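Local coordinates for erythropoietin (Homo sapiens, PDB 1EER), which acts as a hormone that controls red-cell proliferation and differentiation by binding and dimerizing its receptor EPOR, which activates JAK2, at residues Glu55-Gln65 with Ala114-Ser122. The protein carries 5 engineered substitutions. Residues are numbered along the deposited sequence; the frame is centred on the assembly and turned at random.
Engineered in segment 114-122: Asn-121 (natural residue Pro), Ser-122 (natural residue Pro).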
loop_
_atom_site.group_PDB
_atom_site.type_symbol
_atom_site.label_atom_id
_atom_site.label_comp_id
_atom_site.label_asym_id
_atom_site.label_seq_id
_atom_site.Cartn_x
_atom_site.Cartn_y
_atom_site.Cartn_z
ATOM N N GLU A 55 -14.753 7.877 22.377
ATOM C CA GLU A 55 -15.923 8.017 21.517
ATOM C C GLU A 55 -15.408 7.898 20.086
ATOM O O GLU A 55 -14.436 8.557 19.722
ATOM C CB GLU A 55 -16.571 9.388 21.734
ATOM C CG GLU A 55 -18.048 9.455 21.364
ATOM C CD GLU A 55 -18.545 10.879 21.220
ATOM O OE1 GLU A 55 -17.851 11.803 21.705
ATOM O OE2 GLU A 55 -19.628 11.078 20.628
ATOM N N VAL A 56 -16.044 7.052 19.280
ATOM C CA VAL A 56 -15.606 6.841 17.902
ATOM C C VAL A 56 -15.548 8.135 17.105
ATOM O O VAL A 56 -14.655 8.330 16.284
ATOM C CB VAL A 56 -16.525 5.841 17.176
ATOM C CG1 VAL A 56 -15.942 5.498 15.816
ATOM C CG2 VAL A 56 -16.688 4.579 18.015
ATOM N N GLY A 57 -16.503 9.020 17.359
ATOM C CA GLY A 57 -16.530 10.292 16.661
ATOM C C GLY A 57 -15.236 11.064 16.812
ATOM O O GLY A 57 -14.859 11.824 15.921
ATOM N N GLN A 58 -14.558 10.871 17.942
ATOM C CA GLN A 58 -13.287 11.536 18.211
ATOM C C GLN A 58 -12.194 11.019 17.269
ATOM O O GLN A 58 -11.198 11.706 17.016
ATOM C CB GLN A 58 -12.872 11.322 19.676
ATOM C CG GLN A 58 -11.523 11.950 20.058
ATOM C CD GLN A 58 -11.461 13.451 19.798
ATOM O OE1 GLN A 58 -12.489 14.144 19.805
ATOM N NE2 GLN A 58 -10.252 13.961 19.562
ATOM N N GLN A 59 -12.364 9.803 16.756
ATOM C CA GLN A 59 -11.379 9.280 15.819
ATOM C C GLN A 59 -11.448 10.211 14.594
ATOM O O GLN A 59 -10.427 10.629 14.051
ATOM C CB GLN A 59 -11.730 7.844 15.423
ATOM C CG GLN A 59 -11.848 6.867 16.588
ATOM C CD GLN A 59 -12.123 5.440 16.127
ATOM O OE1 GLN A 59 -12.244 5.175 14.931
ATOM N NE2 GLN A 59 -12.224 4.515 17.077
ATOM N N ALA A 60 -12.673 10.539 14.185
ATOM C CA ALA A 60 -12.914 11.430 13.056
ATOM C C ALA A 60 -12.210 12.770 13.282
ATOM O O ALA A 60 -11.476 13.250 12.416
ATOM C CB ALA A 60 -14.412 11.648 12.884
ATOM N N VAL A 61 -12.433 13.366 14.450
ATOM C CA VAL A 61 -11.811 14.644 14.796
ATOM C C VAL A 61 -10.300 14.587 14.607
ATOM O O VAL A 61 -9.712 15.399 13.885
ATOM C CB VAL A 61 -12.102 15.032 16.271
ATOM C CG1 VAL A 61 -11.395 16.344 16.623
ATOM C CG2 VAL A 61 -13.601 15.154 16.489
ATOM N N GLU A 62 -9.670 13.618 15.261
ATOM C CA GLU A 62 -8.227 13.456 15.163
ATOM C C GLU A 62 -7.707 13.340 13.731
ATOM O O GLU A 62 -6.805 14.075 13.336
ATOM C CB GLU A 62 -7.784 12.218 15.949
ATOM C CG GLU A 62 -7.419 12.500 17.388
ATOM C CD GLU A 62 -6.896 11.269 18.099
ATOM O OE1 GLU A 62 -6.002 10.600 17.542
ATOM O OE2 GLU A 62 -7.382 10.973 19.209
ATOM N N VAL A 63 -8.267 12.412 12.964
ATOM C CA VAL A 63 -7.818 12.184 11.587
ATOM C C VAL A 63 -8.044 13.358 10.624
ATOM O O VAL A 63 -7.130 13.769 9.905
ATOM C CB VAL A 63 -8.477 10.898 11.005
ATOM C CG1 VAL A 63 -8.125 10.728 9.521
ATOM C CG2 VAL A 63 -8.004 9.687 11.796
ATOM N N TRP A 64 -9.256 13.891 10.618
ATOM C CA TRP A 64 -9.582 14.997 9.737
ATOM C C TRP A 64 -8.715 16.222 10.009
ATOM O O TRP A 64 -8.123 16.790 9.094
ATOM C CB TRP A 64 -11.060 15.359 9.874
ATOM C CG TRP A 64 -11.439 16.456 8.960
ATOM C CD1 TRP A 64 -11.675 17.756 9.295
ATOM C CD2 TRP A 64 -11.550 16.377 7.541
ATOM N NE1 TRP A 64 -11.919 18.498 8.166
ATOM C CE2 TRP A 64 -11.849 17.674 7.074
ATOM C CE3 TRP A 64 -11.423 15.337 6.615
ATOM C CZ2 TRP A 64 -12.024 17.959 5.715
ATOM C CZ3 TRP A 64 -11.596 15.620 5.265
ATOM C CH2 TRP A 64 -11.894 16.922 4.831
ATOM N N GLN A 65 -8.632 16.636 11.265
ATOM C CA GLN A 65 -7.819 17.793 11.579
ATOM C C GLN A 65 -6.345 17.481 11.378
ATOM O O GLN A 65 -5.610 18.294 10.818
ATOM C CB GLN A 65 -8.064 18.231 13.006
ATOM C CG GLN A 65 -9.426 18.802 13.204
ATOM C CD GLN A 65 -9.664 19.193 14.630
ATOM O OE1 GLN A 65 -10.798 19.217 15.098
ATOM N NE2 GLN A 65 -8.590 19.500 15.341
ATOM N N ALA A 114 -15.971 12.075 7.562
ATOM C CA ALA A 114 -14.933 12.539 8.485
ATOM C C ALA A 114 -14.995 14.025 8.814
ATOM O O ALA A 114 -14.891 14.409 9.985
ATOM C CB ALA A 114 -13.559 12.200 7.925
ATOM N N GLN A 115 -15.151 14.861 7.791
ATOM C CA GLN A 115 -15.216 16.297 8.012
ATOM C C GLN A 115 -16.471 16.709 8.774
ATOM O O GLN A 115 -16.421 17.577 9.644
ATOM C CB GLN A 115 -15.159 17.054 6.689
ATOM C CG GLN A 115 -15.152 18.553 6.906
ATOM C CD GLN A 115 -15.159 19.324 5.621
ATOM O OE1 GLN A 115 -15.905 19.004 4.693
ATOM N NE2 GLN A 115 -14.329 20.352 5.552
ATOM N N LYS A 116 -17.596 16.092 8.442
ATOM C CA LYS A 116 -18.852 16.392 9.118
ATOM C C LYS A 116 -18.782 16.008 10.598
ATOM O O LYS A 116 -19.103 16.812 11.474
ATOM C CB LYS A 116 -20.000 15.631 8.458
ATOM C CG LYS A 116 -21.374 16.190 8.774
ATOM C CD LYS A 116 -22.186 15.211 9.592
ATOM C CE LYS A 116 -22.769 15.872 10.832
ATOM N NZ LYS A 116 -23.524 14.890 11.672
ATOM N N GLU A 117 -18.365 14.773 10.861
ATOM C CA GLU A 117 -18.253 14.261 12.225
ATOM C C GLU A 117 -17.229 15.050 13.030
ATOM O O GLU A 117 -17.466 15.396 14.187
ATOM C CB GLU A 117 -17.855 12.782 12.196
ATOM C CG GLU A 117 -18.770 11.856 13.007
ATOM C CD GLU A 117 -18.218 10.434 13.159
ATOM O OE1 GLU A 117 -17.275 10.050 12.429
ATOM O OE2 GLU A 117 -18.734 9.695 14.018
ATOM N N ALA A 118 -16.085 15.331 12.417
ATOM C CA ALA A 118 -15.032 16.078 13.084
ATOM C C ALA A 118 -15.474 17.478 13.517
ATOM O O ALA A 118 -15.106 17.931 14.598
ATOM C CB ALA A 118 -13.810 16.167 12.180
ATOM N N ILE A 119 -16.264 18.164 12.689
ATOM C CA ILE A 119 -16.713 19.519 13.024
ATOM C C ILE A 119 -17.742 19.558 14.158
ATOM O O ILE A 119 -17.745 20.488 14.967
ATOM C CB ILE A 119 -17.328 20.260 11.787
ATOM C CG1 ILE A 119 -16.231 20.658 10.792
ATOM C CG2 ILE A 119 -18.035 21.527 12.243
ATOM C CD1 ILE A 119 -16.705 21.611 9.694
ATOM N N SER A 120 -18.615 18.558 14.209
ATOM C CA SER A 120 -19.643 18.495 15.240
ATOM C C SER A 120 -19.080 17.992 16.567
ATOM O O SER A 120 -19.339 18.570 17.619
ATOM C CB SER A 120 -20.777 17.586 14.775
ATOM O OG SER A 120 -21.427 18.142 13.644
ATOM N N ASN A 121 -18.308 16.911 16.511
ATOM C CA ASN A 121 -17.703 16.330 17.707
ATOM C C ASN A 121 -16.715 17.330 18.301
ATOM O O ASN A 121 -16.245 17.166 19.429
ATOM C CB ASN A 121 -16.966 15.033 17.348
ATOM C CG ASN A 121 -17.522 13.814 18.076
ATOM O OD1 ASN A 121 -18.734 13.626 18.174
ATOM N ND2 ASN A 121 -16.626 12.978 18.589
ATOM N N SER A 122 -16.418 18.373 17.530
ATOM C CA SER A 122 -15.477 19.409 17.941
ATOM C C SER A 122 -16.121 20.783 18.017
ATOM O O SER A 122 -15.424 21.788 17.901
ATOM C CB SER A 122 -14.312 19.478 16.948
ATOM O OG SER A 122 -13.212 18.696 17.379
HETATM O O HOH W 1 -15.012 14.182 20.349
HETATM O O HOH W 2 -12.988 21.151 7.589
#
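With CG anti to the backbone N in both Trp-64 (chi1 -178°) and Gln-115, the indole is laid against the helix 114-120 and Gln-115 CB comes over its six-membered ring, while the glutamine chain, extended beyond CG, leaves across the CE2-CZ2 rim. Gln-115 CB sits 3.5 Å from the centroid of that ring, a CH-pi contact over the face. The amide beyond is tilted 52° from the indole plane, and one water, in the ring plane at its edge, accepts from both Trp-64 NE1 (2.9 Å) and Gln-115 NE2 (2.6 Å), tying the two side chains together at their polar ends. Where the helices come nearest, small residues permit an axis separation of 7.5 Å: the Ala-118 methyl lies 3.6 Å from Val-61 CA and also meets Trp-64 CB, and Ala-60 CB packs on Glu-117 CB. Val-61 CG2 touches CB of the engineered Asn-121, 3.5 Å away. Beyond it, engineered Ser-122 OG donates a weak hydrogen bond to Gln-65 OE1 (3.4 Å). Thr-106, Leu-109 and Arg-110 of helix 91-111 also touch Trp-64, and Tyr-156 of helix 138-161 meets Ala-114. The case illustrates close helix crossing through alanines: a short helix following helix 91-111 lies across the start of helix 56-82, at 107°, at one end of the four-helix-bundle cytokine fold.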